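Local structure of Lys-gingipain catalytic subunit (Porphyromonas gingivalis, 6I9A) at residues K98-L103 against G278-S283; D288-V293 against I342-H347; A335-G340 against Y352-Y357. The protein cleaves proteins after lysine as a secreted cysteine endopeptidase of family C25 and may act as a virulence factor in periodontal disease. All blocks are in the same frame, centred on the assembly; numbering follows the deposited sequence.

Contact 1. Residues K98-L103 against G278-S283; sequences KKVTDL and GSSPNS. With H8E (benzyl-N-[(2S)-1-[[(3S)-7-amino-1-(benzylamino)-1,2-dioxoheptan-3-yl]amino]-5-(2-methyl-2-phenylhydrazinyl)-1,5-dioxopentan-2-yl]carbamate), chain I.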
loop_
_atom_site.group_PDB
_atom_site.type_symbol
_atom_site.label_atom_id
_atom_site.label_comp_id
_atom_site.label_asym_id
_atom_site.label_seq_id
_atom_site.Cartn_x
_atom_site.Cartn_y
_atom_site.Cartn_z
ATOM N N LYS A 98 -3.606 -19.304 12.675
ATOM C CA LYS A 98 -4.838 -19.589 13.413
ATOM C C LYS A 98 -5.661 -18.308 13.613
ATOM O O LYS A 98 -6.553 -18.300 14.447
ATOM C CB LYS A 98 -4.574 -20.274 14.776
ATOM C CG LYS A 98 -3.481 -21.369 14.779
ATOM C CD LYS A 98 -3.764 -22.442 13.799
ATOM C CE LYS A 98 -2.746 -23.566 13.897
ATOM N NZ LYS A 98 -3.082 -24.639 12.919
ATOM N N LYS A 99 -5.384 -17.268 12.804
ATOM C CA LYS A 99 -6.108 -15.997 12.888
ATOM C C LYS A 99 -6.541 -15.628 11.486
ATOM O O LYS A 99 -6.037 -16.172 10.516
ATOM C CB LYS A 99 -5.231 -14.882 13.486
ATOM C CG LYS A 99 -4.703 -15.201 14.895
ATOM C CD LYS A 99 -5.780 -15.318 15.968
ATOM C CE LYS A 99 -5.100 -15.769 17.278
ATOM N NZ LYS A 99 -6.047 -15.808 18.388
ATOM N N VAL A 100 -7.468 -14.671 11.370
ATOM C CA VAL A 100 -7.989 -14.341 10.042
ATOM C C VAL A 100 -6.859 -13.921 9.119
ATOM O O VAL A 100 -5.897 -13.221 9.501
ATOM C CB VAL A 100 -9.110 -13.269 10.145
ATOM C CG1 VAL A 100 -8.569 -11.882 10.562
ATOM C CG2 VAL A 100 -9.927 -13.207 8.849
ATOM N N THR A 101 -7.014 -14.288 7.831
ATOM C CA THR A 101 -6.107 -13.872 6.772
ATOM C C THR A 101 -6.887 -13.740 5.493
ATOM O O THR A 101 -7.874 -14.452 5.234
ATOM C CB THR A 101 -4.929 -14.876 6.562
ATOM O OG1 THR A 101 -3.984 -14.364 5.622
ATOM C CG2 THR A 101 -5.366 -16.273 6.093
ATOM N N ASP A 102 -6.350 -12.854 4.647
ATOM C CA ASP A 102 -6.796 -12.669 3.268
ATOM C C ASP A 102 -5.831 -13.351 2.295
ATOM O O ASP A 102 -6.045 -13.303 1.081
ATOM C CB ASP A 102 -6.893 -11.174 2.897
ATOM C CG ASP A 102 -8.081 -10.484 3.504
ATOM O OD1 ASP A 102 -9.062 -11.185 3.819
ATOM O OD2 ASP A 102 -8.033 -9.218 3.660
ATOM N N LEU A 103 -4.779 -14.019 2.819
ATOM C CA LEU A 103 -3.769 -14.580 1.916
ATOM C C LEU A 103 -4.365 -15.498 0.871
ATOM O O LEU A 103 -3.889 -15.485 -0.292
ATOM C CB LEU A 103 -2.740 -15.386 2.740
ATOM C CG LEU A 103 -1.628 -16.049 1.891
ATOM C CD1 LEU A 103 -0.785 -15.050 1.122
ATOM C CD2 LEU A 103 -0.747 -16.921 2.760
ATOM N N GLY A 278 -0.051 -4.017 9.030
ATOM C CA GLY A 278 0.154 -4.616 10.331
ATOM C C GLY A 278 -0.179 -6.084 10.279
ATOM O O GLY A 278 -0.515 -6.645 9.214
ATOM N N SER A 279 -0.110 -6.722 11.433
ATOM C CA SER A 279 -0.260 -8.170 11.553
ATOM C C SER A 279 -1.580 -8.548 12.194
ATOM O O SER A 279 -2.011 -7.946 13.175
ATOM C CB SER A 279 0.867 -8.706 12.424
ATOM O OG SER A 279 0.809 -10.128 12.511
ATOM N N SER A 280 -2.257 -9.556 11.600
ATOM C CA SER A 280 -3.480 -10.103 12.192
ATOM C C SER A 280 -3.178 -10.962 13.456
ATOM O O SER A 280 -3.791 -10.727 14.491
ATOM C CB SER A 280 -4.228 -10.876 11.108
ATOM O OG SER A 280 -5.276 -11.606 11.722
ATOM N N PRO A 281 -2.212 -11.890 13.410
ATOM C CA PRO A 281 -1.832 -12.648 14.621
ATOM C C PRO A 281 -0.688 -11.912 15.325
ATOM O O PRO A 281 -0.292 -10.775 14.974
ATOM C CB PRO A 281 -1.347 -13.956 14.041
ATOM C CG PRO A 281 -0.565 -13.507 12.798
ATOM C CD PRO A 281 -1.507 -12.434 12.225
ATOM N N ASN A 282 -0.077 -12.565 16.300
ATOM C CA ASN A 282 1.139 -12.020 16.902
ATOM C C ASN A 282 2.218 -11.863 15.858
ATOM O O ASN A 282 2.314 -12.690 14.931
ATOM C CB ASN A 282 1.651 -12.991 17.991
ATOM C CG ASN A 282 0.699 -13.097 19.161
ATOM O OD1 ASN A 282 -0.205 -12.290 19.338
ATOM N ND2 ASN A 282 0.917 -14.098 20.020
ATOM N N SER A 283 3.048 -10.852 15.991
ATOM C CA SER A 283 4.267 -10.772 15.193
ATOM C C SER A 283 5.435 -11.141 16.097
ATOM O O SER A 283 5.236 -11.289 17.313
ATOM C CB SER A 283 4.457 -9.419 14.495
ATOM O OG SER A 283 4.853 -8.432 15.434
HETATM C CAQ H8E I . -0.438 -6.711 24.282
HETATM C CAK H8E I . -0.808 -5.592 25.058
HETATM C CAH H8E I . 0.139 -4.963 25.868
HETATM C CAL H8E I . 1.449 -5.429 25.943
HETATM C CAR H8E I . 1.776 -6.542 25.183
HETATM C CBO H8E I . 0.885 -7.172 24.325
HETATM C CBA H8E I . 1.313 -8.324 23.633
HETATM N NBE H8E I . 1.961 -8.017 22.346
HETATM C CBL H8E I . 2.965 -8.776 21.825
HETATM O OAE H8E I . 3.471 -9.707 22.465
HETATM C CBN H8E I . 3.430 -8.399 20.422
HETATM O OAG H8E I . 3.110 -7.219 20.081
HETATM C CBS H8E I . 4.920 -8.797 20.181
HETATM C CBB H8E I . 5.569 -8.030 19.022
HETATM C CAY H8E I . 7.061 -8.335 18.867
HETATM C CAX H8E I . 7.695 -7.800 17.579
HETATM C CAW H8E I . 7.855 -6.285 17.600
HETATM N NAB H8E I . 8.509 -5.845 16.331
HETATM N NBG H8E I . 5.110 -10.241 19.992
HETATM C C H8E I . 5.862 -11.042 20.746
HETATM O O H8E I . 6.475 -10.709 21.752
HETATM C CA H8E I . 5.743 -12.508 20.349
HETATM N N H8E I . 6.894 -13.297 20.776
HETATM C CBK H8E I . 8.129 -13.135 20.238
HETATM O OAD H8E I . 8.334 -12.205 19.444
HETATM O OBI H8E I . 9.010 -13.980 20.618
HETATM C CBD H8E I . 10.402 -13.824 20.156
HETATM C CBP H8E I . 11.302 -14.720 20.881
HETATM C CAS H8E I . 11.720 -15.940 20.346
HETATM C CAM H8E I . 12.615 -16.821 21.027
HETATM C CAI H8E I . 12.999 -16.423 22.319
HETATM C CAN H8E I . 12.526 -15.243 22.873
HETATM C CAT H8E I . 11.690 -14.386 22.179
HETATM C CB H8E I . 4.471 -13.104 20.975
HETATM C CG H8E I . 4.457 -13.028 22.525
HETATM C CD H8E I . 3.078 -13.267 23.065
HETATM O OE1 H8E I . 2.656 -14.413 23.223
HETATM N NE2 H8E I . 2.392 -12.126 23.264
HETATM N NBT H8E I . 1.031 -12.117 23.610
HETATM C CAA H8E I . 0.192 -11.445 22.582
HETATM C CBQ H8E I . 0.775 -11.986 25.009
HETATM C CAU H8E I . -0.414 -11.420 25.496
HETATM C CAO H8E I . -0.656 -11.361 26.866
HETATM C CAJ H8E I . 0.285 -11.852 27.762
HETATM C CAP H8E I . 1.484 -12.376 27.300
HETATM C CAV H8E I . 1.721 -12.463 25.927
#

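Contact 2. Residues D288-V293 against I342-H347; sequences DYYWSV and IGNITH. With NA (sodium ion), chain F; H8E (benzyl-N-[(2S)-1-[[(3S)-7-amino-1-(benzylamino)-1,2-dioxoheptan-3-yl]amino]-5-(2-methyl-2-phenylhydrazinyl)-1,5-dioxopentan-2-yl]carbamate), chain I.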
loop_
_atom_site.group_PDB
_atom_site.type_symbol
_atom_site.label_atom_id
_atom_site.label_comp_id
_atom_site.label_asym_id
_atom_site.label_seq_id
_atom_site.Cartn_x
_atom_site.Cartn_y
_atom_site.Cartn_z
ATOM N N ASP A 288 10.292 -9.674 12.519
ATOM C CA ASP A 288 10.023 -8.252 12.260
ATOM C C ASP A 288 11.319 -7.475 12.053
ATOM O O ASP A 288 11.345 -6.467 11.332
ATOM C CB ASP A 288 9.233 -7.608 13.395
ATOM C CG ASP A 288 7.726 -7.733 13.335
ATOM O OD1 ASP A 288 7.199 -8.374 12.368
ATOM O OD2 ASP A 288 7.072 -7.140 14.203
ATOM N N TYR A 289 12.419 -7.888 12.740
ATOM C CA TYR A 289 13.719 -7.225 12.537
ATOM C C TYR A 289 14.126 -7.346 11.054
ATOM O O TYR A 289 14.460 -6.374 10.409
ATOM C CB TYR A 289 14.722 -7.838 13.507
ATOM C CG TYR A 289 16.109 -7.256 13.586
ATOM C CD1 TYR A 289 16.341 -5.879 13.463
ATOM C CD2 TYR A 289 17.173 -8.052 13.985
ATOM C CE1 TYR A 289 17.617 -5.354 13.685
ATOM C CE2 TYR A 289 18.420 -7.523 14.267
ATOM C CZ TYR A 289 18.639 -6.176 14.111
ATOM O OH TYR A 289 19.891 -5.614 14.376
ATOM N N TYR A 290 14.109 -8.572 10.556
ATOM C CA TYR A 290 14.478 -8.784 9.158
ATOM C C TYR A 290 13.521 -8.071 8.219
ATOM O O TYR A 290 13.945 -7.498 7.213
ATOM C CB TYR A 290 14.468 -10.303 8.795
ATOM C CG TYR A 290 15.250 -11.160 9.773
ATOM C CD1 TYR A 290 16.534 -10.802 10.168
ATOM C CD2 TYR A 290 14.726 -12.356 10.247
ATOM C CE1 TYR A 290 17.244 -11.575 11.080
ATOM C CE2 TYR A 290 15.435 -13.152 11.138
ATOM C CZ TYR A 290 16.699 -12.759 11.538
ATOM O OH TYR A 290 17.388 -13.552 12.430
ATOM N N TRP A 291 12.221 -8.101 8.571
ATOM C CA TRP A 291 11.189 -7.439 7.754
ATOM C C TRP A 291 11.570 -6.015 7.435
ATOM O O TRP A 291 11.543 -5.593 6.288
ATOM C CB TRP A 291 9.875 -7.528 8.526
ATOM C CG TRP A 291 8.610 -7.289 7.771
ATOM C CD1 TRP A 291 7.754 -8.260 7.347
ATOM C CD2 TRP A 291 7.962 -6.034 7.493
ATOM N NE1 TRP A 291 6.625 -7.701 6.812
ATOM C CE2 TRP A 291 6.708 -6.331 6.915
ATOM C CE3 TRP A 291 8.298 -4.689 7.709
ATOM C CZ2 TRP A 291 5.777 -5.349 6.578
ATOM C CZ3 TRP A 291 7.403 -3.703 7.303
ATOM C CH2 TRP A 291 6.145 -4.030 6.770
ATOM N N SER A 292 11.995 -5.260 8.461
ATOM C CA SER A 292 12.344 -3.858 8.247
ATOM C C SER A 292 13.715 -3.622 7.691
ATOM O O SER A 292 13.876 -2.751 6.819
ATOM C CB SER A 292 12.222 -3.032 9.527
ATOM O OG SER A 292 10.873 -2.981 9.979
ATOM N N VAL A 293 14.756 -4.335 8.183
ATOM C CA VAL A 293 16.151 -4.042 7.858
ATOM C C VAL A 293 16.733 -4.901 6.747
ATOM O O VAL A 293 17.648 -4.460 6.027
ATOM C CB VAL A 293 16.951 -4.271 9.165
ATOM C CG1 VAL A 293 18.446 -4.357 8.933
ATOM C CG2 VAL A 293 16.634 -3.172 10.177
ATOM N N ILE A 342 18.546 -18.628 4.371
ATOM C CA ILE A 342 20.007 -18.515 4.528
ATOM C C ILE A 342 20.444 -19.031 5.914
ATOM O O ILE A 342 21.648 -19.026 6.180
ATOM C CB ILE A 342 20.558 -17.097 4.219
ATOM C CG1 ILE A 342 20.121 -16.091 5.282
ATOM C CG2 ILE A 342 20.160 -16.694 2.799
ATOM C CD1 ILE A 342 20.717 -14.657 5.041
ATOM N N GLY A 343 19.501 -19.468 6.734
ATOM C CA GLY A 343 19.857 -20.088 8.019
ATOM C C GLY A 343 19.974 -19.138 9.182
ATOM O O GLY A 343 20.537 -19.501 10.209
ATOM N N ASN A 344 19.462 -17.897 9.050
ATOM C CA ASN A 344 19.436 -17.018 10.208
ATOM C C ASN A 344 18.493 -17.541 11.292
ATOM O O ASN A 344 17.644 -18.390 11.018
ATOM C CB ASN A 344 18.872 -15.641 9.785
ATOM C CG ASN A 344 19.707 -14.816 8.865
ATOM O OD1 ASN A 344 19.176 -13.843 8.308
ATOM N ND2 ASN A 344 21.011 -15.118 8.693
ATOM N N ILE A 345 18.589 -17.015 12.515
ATOM C CA ILE A 345 17.650 -17.372 13.592
ATOM C C ILE A 345 16.257 -16.956 13.143
ATOM O O ILE A 345 16.046 -15.804 12.746
ATOM C CB ILE A 345 18.070 -16.606 14.868
ATOM C CG1 ILE A 345 19.394 -17.175 15.407
ATOM C CG2 ILE A 345 16.983 -16.688 15.953
ATOM C CD1 ILE A 345 19.978 -16.264 16.548
ATOM N N THR A 346 15.304 -17.830 13.247
ATOM C CA THR A 346 13.916 -17.502 12.960
ATOM C C THR A 346 13.057 -17.909 14.162
ATOM O O THR A 346 13.380 -18.849 14.892
ATOM C CB THR A 346 13.437 -18.111 11.647
ATOM O OG1 THR A 346 13.525 -19.513 11.707
ATOM C CG2 THR A 346 14.175 -17.580 10.408
ATOM N N HIS A 347 11.970 -17.182 14.351
ATOM C CA HIS A 347 11.052 -17.388 15.475
ATOM C C HIS A 347 9.732 -18.019 15.098
ATOM O O HIS A 347 9.025 -18.558 15.976
ATOM C CB HIS A 347 10.787 -16.046 16.167
ATOM C CG HIS A 347 12.019 -15.480 16.827
ATOM N ND1 HIS A 347 12.103 -14.132 17.166
ATOM C CD2 HIS A 347 13.144 -16.125 17.245
ATOM C CE1 HIS A 347 13.286 -13.998 17.766
ATOM N NE2 HIS A 347 13.946 -15.165 17.844
HETATM NA NA NA F . 19.245 -4.206 4.340
HETATM C CAQ H8E I . -0.438 -6.711 24.282
HETATM C CAK H8E I . -0.808 -5.592 25.058
HETATM C CAH H8E I . 0.139 -4.963 25.868
HETATM C CAL H8E I . 1.449 -5.429 25.943
HETATM C CAR H8E I . 1.776 -6.542 25.183
HETATM C CBO H8E I . 0.885 -7.172 24.325
HETATM C CBA H8E I . 1.313 -8.324 23.633
HETATM N NBE H8E I . 1.961 -8.017 22.346
HETATM C CBL H8E I . 2.965 -8.776 21.825
HETATM O OAE H8E I . 3.471 -9.707 22.465
HETATM C CBN H8E I . 3.430 -8.399 20.422
HETATM O OAG H8E I . 3.110 -7.219 20.081
HETATM C CBS H8E I . 4.920 -8.797 20.181
HETATM C CBB H8E I . 5.569 -8.030 19.022
HETATM C CAY H8E I . 7.061 -8.335 18.867
HETATM C CAX H8E I . 7.695 -7.800 17.579
HETATM C CAW H8E I . 7.855 -6.285 17.600
HETATM N NAB H8E I . 8.509 -5.845 16.331
HETATM N NBG H8E I . 5.110 -10.241 19.992
HETATM C C H8E I . 5.862 -11.042 20.746
HETATM O O H8E I . 6.475 -10.709 21.752
HETATM C CA H8E I . 5.743 -12.508 20.349
HETATM N N H8E I . 6.894 -13.297 20.776
HETATM C CBK H8E I . 8.129 -13.135 20.238
HETATM O OAD H8E I . 8.334 -12.205 19.444
HETATM O OBI H8E I . 9.010 -13.980 20.618
HETATM C CBD H8E I . 10.402 -13.824 20.156
HETATM C CBP H8E I . 11.302 -14.720 20.881
HETATM C CAS H8E I . 11.720 -15.940 20.346
HETATM C CAM H8E I . 12.615 -16.821 21.027
HETATM C CAI H8E I . 12.999 -16.423 22.319
HETATM C CAN H8E I . 12.526 -15.243 22.873
HETATM C CAT H8E I . 11.690 -14.386 22.179
HETATM C CB H8E I . 4.471 -13.104 20.975
HETATM C CG H8E I . 4.457 -13.028 22.525
HETATM C CD H8E I . 3.078 -13.267 23.065
HETATM O OE1 H8E I . 2.656 -14.413 23.223
HETATM N NE2 H8E I . 2.392 -12.126 23.264
HETATM N NBT H8E I . 1.031 -12.117 23.610
HETATM C CAA H8E I . 0.192 -11.445 22.582
HETATM C CBQ H8E I . 0.775 -11.986 25.009
HETATM C CAU H8E I . -0.414 -11.420 25.496
HETATM C CAO H8E I . -0.656 -11.361 26.866
HETATM C CAJ H8E I . 0.285 -11.852 27.762
HETATM C CAP H8E I . 1.484 -12.376 27.300
HETATM C CAV H8E I . 1.721 -12.463 25.927
HETATM O O HOH W 1 20.779 -4.110 2.439
#

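Contact 3. Residues A335-G340 against Y352-Y357; sequences AATHAG and YYWEAY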
loop_
_atom_site.group_PDB
_atom_site.type_symbol
_atom_site.label_atom_id
_atom_site.label_comp_id
_atom_site.label_asym_id
_atom_site.label_seq_id
_atom_site.Cartn_x
_atom_site.Cartn_y
_atom_site.Cartn_z
ATOM N N ALA A 335 12.113 -10.464 3.042
ATOM C CA ALA A 335 13.289 -10.492 3.914
ATOM C C ALA A 335 13.119 -11.551 5.012
ATOM O O ALA A 335 14.093 -12.266 5.324
ATOM C CB ALA A 335 13.494 -9.104 4.528
ATOM N N ALA A 336 11.922 -11.649 5.614
ATOM C CA ALA A 336 11.720 -12.669 6.630
ATOM C C ALA A 336 11.876 -14.069 6.009
ATOM O O ALA A 336 12.339 -15.006 6.676
ATOM C CB ALA A 336 10.334 -12.507 7.233
ATOM N N THR A 337 11.469 -14.223 4.721
ATOM C CA THR A 337 11.596 -15.509 4.054
ATOM C C THR A 337 13.065 -15.780 3.769
ATOM O O THR A 337 13.559 -16.922 3.982
ATOM C CB THR A 337 10.781 -15.475 2.738
ATOM O OG1 THR A 337 9.408 -15.152 3.051
ATOM C CG2 THR A 337 10.771 -16.830 2.064
ATOM N N HIS A 338 13.792 -14.795 3.250
ATOM C CA HIS A 338 15.196 -14.963 2.930
ATOM C C HIS A 338 15.985 -15.349 4.167
ATOM O O HIS A 338 16.902 -16.193 4.093
ATOM C CB HIS A 338 15.758 -13.655 2.312
ATOM C CG HIS A 338 17.123 -13.782 1.778
ATOM N ND1 HIS A 338 17.405 -14.647 0.751
ATOM C CD2 HIS A 338 18.244 -13.112 2.122
ATOM C CE1 HIS A 338 18.694 -14.470 0.478
ATOM N NE2 HIS A 338 19.230 -13.539 1.288
ATOM N N ALA A 339 15.670 -14.756 5.332
ATOM C CA ALA A 339 16.355 -15.087 6.587
ATOM C C ALA A 339 16.294 -16.586 6.858
ATOM O O ALA A 339 17.285 -17.210 7.227
ATOM C CB ALA A 339 15.724 -14.283 7.717
ATOM N N GLY A 340 15.099 -17.182 6.656
ATOM C CA GLY A 340 14.966 -18.632 6.825
ATOM C C GLY A 340 15.805 -19.389 5.802
ATOM O O GLY A 340 16.465 -20.389 6.114
ATOM N N TYR A 352 3.878 -18.361 8.027
ATOM C CA TYR A 352 3.163 -17.577 9.008
ATOM C C TYR A 352 3.155 -16.092 8.618
ATOM O O TYR A 352 2.122 -15.436 8.691
ATOM C CB TYR A 352 3.822 -17.793 10.377
ATOM C CG TYR A 352 3.153 -17.088 11.528
ATOM C CD1 TYR A 352 3.345 -15.731 11.744
ATOM C CD2 TYR A 352 2.426 -17.800 12.479
ATOM C CE1 TYR A 352 2.798 -15.091 12.850
ATOM C CE2 TYR A 352 1.878 -17.170 13.590
ATOM C CZ TYR A 352 2.063 -15.821 13.772
ATOM O OH TYR A 352 1.564 -15.244 14.918
ATOM N N TYR A 353 4.337 -15.545 8.251
ATOM C CA TYR A 353 4.416 -14.103 7.905
ATOM C C TYR A 353 3.562 -13.750 6.699
ATOM O O TYR A 353 2.871 -12.717 6.729
ATOM C CB TYR A 353 5.872 -13.631 7.713
ATOM C CG TYR A 353 6.338 -12.950 8.993
ATOM C CD1 TYR A 353 6.652 -11.594 9.011
ATOM C CD2 TYR A 353 6.349 -13.638 10.208
ATOM C CE1 TYR A 353 6.957 -10.941 10.205
ATOM C CE2 TYR A 353 6.584 -12.979 11.409
ATOM C CZ TYR A 353 6.886 -11.634 11.398
ATOM O OH TYR A 353 7.138 -11.005 12.585
ATOM N N TRP A 354 3.541 -14.604 5.656
ATOM C CA TRP A 354 2.686 -14.305 4.499
ATOM C C TRP A 354 1.230 -14.344 4.901
ATOM O O TRP A 354 0.449 -13.557 4.355
ATOM C CB TRP A 354 3.020 -15.264 3.354
ATOM C CG TRP A 354 4.345 -14.964 2.711
ATOM C CD1 TRP A 354 5.552 -15.583 2.956
ATOM C CD2 TRP A 354 4.614 -13.896 1.787
ATOM N NE1 TRP A 354 6.546 -14.985 2.218
ATOM C CE2 TRP A 354 6.001 -13.935 1.486
ATOM C CE3 TRP A 354 3.821 -12.894 1.210
ATOM C CZ2 TRP A 354 6.601 -13.030 0.595
ATOM C CZ3 TRP A 354 4.407 -12.027 0.315
ATOM C CH2 TRP A 354 5.788 -12.068 0.030
ATOM N N GLU A 355 0.817 -15.219 5.845
ATOM C CA GLU A 355 -0.552 -15.215 6.352
ATOM C C GLU A 355 -0.835 -14.038 7.305
ATOM O O GLU A 355 -2.002 -13.670 7.496
ATOM C CB GLU A 355 -0.830 -16.501 7.134
ATOM C CG GLU A 355 -0.982 -17.767 6.300
ATOM C CD GLU A 355 -1.326 -18.986 7.128
ATOM O OE1 GLU A 355 -1.109 -18.983 8.363
ATOM O OE2 GLU A 355 -1.849 -19.951 6.532
ATOM N N ALA A 356 0.198 -13.540 7.985
ATOM C CA ALA A 356 0.021 -12.595 9.081
ATOM C C ALA A 356 -0.203 -11.143 8.640
ATOM O O ALA A 356 -1.115 -10.473 9.113
ATOM C CB ALA A 356 1.252 -12.635 9.996
ATOM N N TYR A 357 0.712 -10.635 7.792
ATOM C CA TYR A 357 0.704 -9.206 7.456
ATOM C C TYR A 357 -0.355 -8.870 6.439
ATOM O O TYR A 357 -0.598 -9.635 5.469
ATOM C CB TYR A 357 2.096 -8.754 7.039
ATOM C CG TYR A 357 2.921 -8.269 8.226
ATOM C CD1 TYR A 357 3.680 -9.156 8.999
ATOM C CD2 TYR A 357 2.879 -6.939 8.627
ATOM C CE1 TYR A 357 4.392 -8.708 10.111
ATOM C CE2 TYR A 357 3.610 -6.491 9.720
ATOM C CZ TYR A 357 4.373 -7.375 10.448
ATOM O OH TYR A 357 5.096 -6.865 11.504
#

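Contact 1. Residues K98-L103 against G278-S283
Ser280 OG gives its proton to Val100 O across 2.8 Å, the one hydrogen bond that joins 98-103 to 278-283. The donor lies in the carbonyl plane on a lone pair, with a C=O...OG angle of 137°. A chi1 of 170° swings OG away from the backbone N of Ser280, to the side of the carbonyl carbon, and from the same valine the methyl Val100 CG1 comes to 3.5 Å of OG. Next to it the aliphatic root of Lys99 covers Pro281: Lys99 CG comes to 3.7 Å from Pro281 CB, the two side chains running past each other in opposite directions. The Lys99 chain bends at chi2, and its end leads away from the proline. In the caspase-like fold of clan CD, to which C25 peptidases belong, residues 278-283 leave the C-terminal end of strand 273-279, next to the edge strand 357-361 of the six-stranded sheet. The side chain of Pro281 is about 7 Å from that of the nucleophile Cys249. Within the loop Ser279 OG donates to Pro281 O over 2.8 Å from above the carbonyl plane, not on a lone pair, a bond that spans the turn. Two residues on, Ser283 O accepts NBG of the inhibitor at 2.9 Å with an N-H...O angle of 133°. Elsewhere on the inhibitor, Asn282 OD1 comes to 3.4 Å of methyl carbon CAA.

Contact 2. Residues D288-V293 against I342-H347
Tyr290 and Asn344 both have CG anti to the carbonyl carbon (chi1 -50° and -68°), and these torsions turn the phenol and the amide past each other in opposite directions between helix 285-293 and the loop 342-347. Tyr290 OH ends at Ile345 O and donates to it across 2.6 Å, in the carbonyl plane and on a lone pair. Ile345 O in turn lies at the edge of the phenol ring, near its plane. Asn344 approaches differently: its CB is 3.7 Å from Tyr290 OH, while its OD1 stands 4.0 Å above one ring face, offset toward the rim, with ring and amide planes 38° apart. Asn296 N donates to that OD1, which helps hold it over the ring. Gly343, with positive phi, closes the preceding helix in a Schellman motif and starts the loop toward the tyrosine. At the C-terminal end of 288-293 Val293 O binds a sodium ion at 2.3 Å, whose shell includes Tyr174, Thr308, Ser309, Asp314 and a water. The inhibitor is met at the end of 342-347, where its atom CAS lies 3.3 Å above the centre of the His347 ring, and at the N-terminal end of 288-293, where Asp288 OD2 accepts the lysine-like amine NAB at 2.9 Å, consistent with the acidic floor of an S1 pocket that selects lysine.

Contact 3. Residues A335-G340 against Y352-Y357
Segments 335-340 and 352-357 come nearest at Ala336 and Tyr353, whose CA atoms are 7.6 Å apart, in a helix-to-helix contact within the caspase-like catalytic domain. Helix 325-342 supplies the first segment; the second covers the end of helix 350-356, and Tyr357, the first residue beyond it, starts strand 357-361, an edge strand of the six-stranded mixed sheet. Thr337 and Trp354 make the polar link, their side chains crossing at about a right angle. The indole NE1-H of Trp354 points to Thr337 OG1 over 3.0 Å, with an N-H...O angle of 149°, and the oxygen sits 21° out of the ring plane. Thr337 presents this oxygen by holding OG1 anti to its carbonyl carbon (chi1 -57°), beside the backbone N. From there the same hydroxyl also bonds to Asn333 O, one turn earlier, so it joins its own helix to the buried indole nitrogen. The second pair is apolar. The OH of Tyr353 bonds Asp288 OD1 of the inhibitor pocket and also Tyr284 N, while nearer the root of the ring Ala336 CB meets Tyr353 CD1 obliquely at 4.2 Å.

Overall arrangement
From the N terminus, contact 1 is the long closure: 98-103, with its short strand, meets the end of strand 273-279 after 174 intervening residues. The chain then enters helix 285-293 and contacts 2 and 3 follow, their segments alternating in the order 288-293, 335-340, 342-347, 352-357, so these two loops cross, whereas contact 1 precedes both in series. Contact 2 ties helix 285-293 to the loop after helix 325-342, and contact 3 joins that helix to helix 350-356. Probable hydrogen bonds link contact 1 to the others: Ser283 OG with Asp288 OD2, Asn282 O with Tyr352 OH, Thr101 OG1 with Glu355 O. Contacts 2 and 3 meet where Asp288 OD1 probably bonds the Tyr353 and Tyr357 hydroxyls.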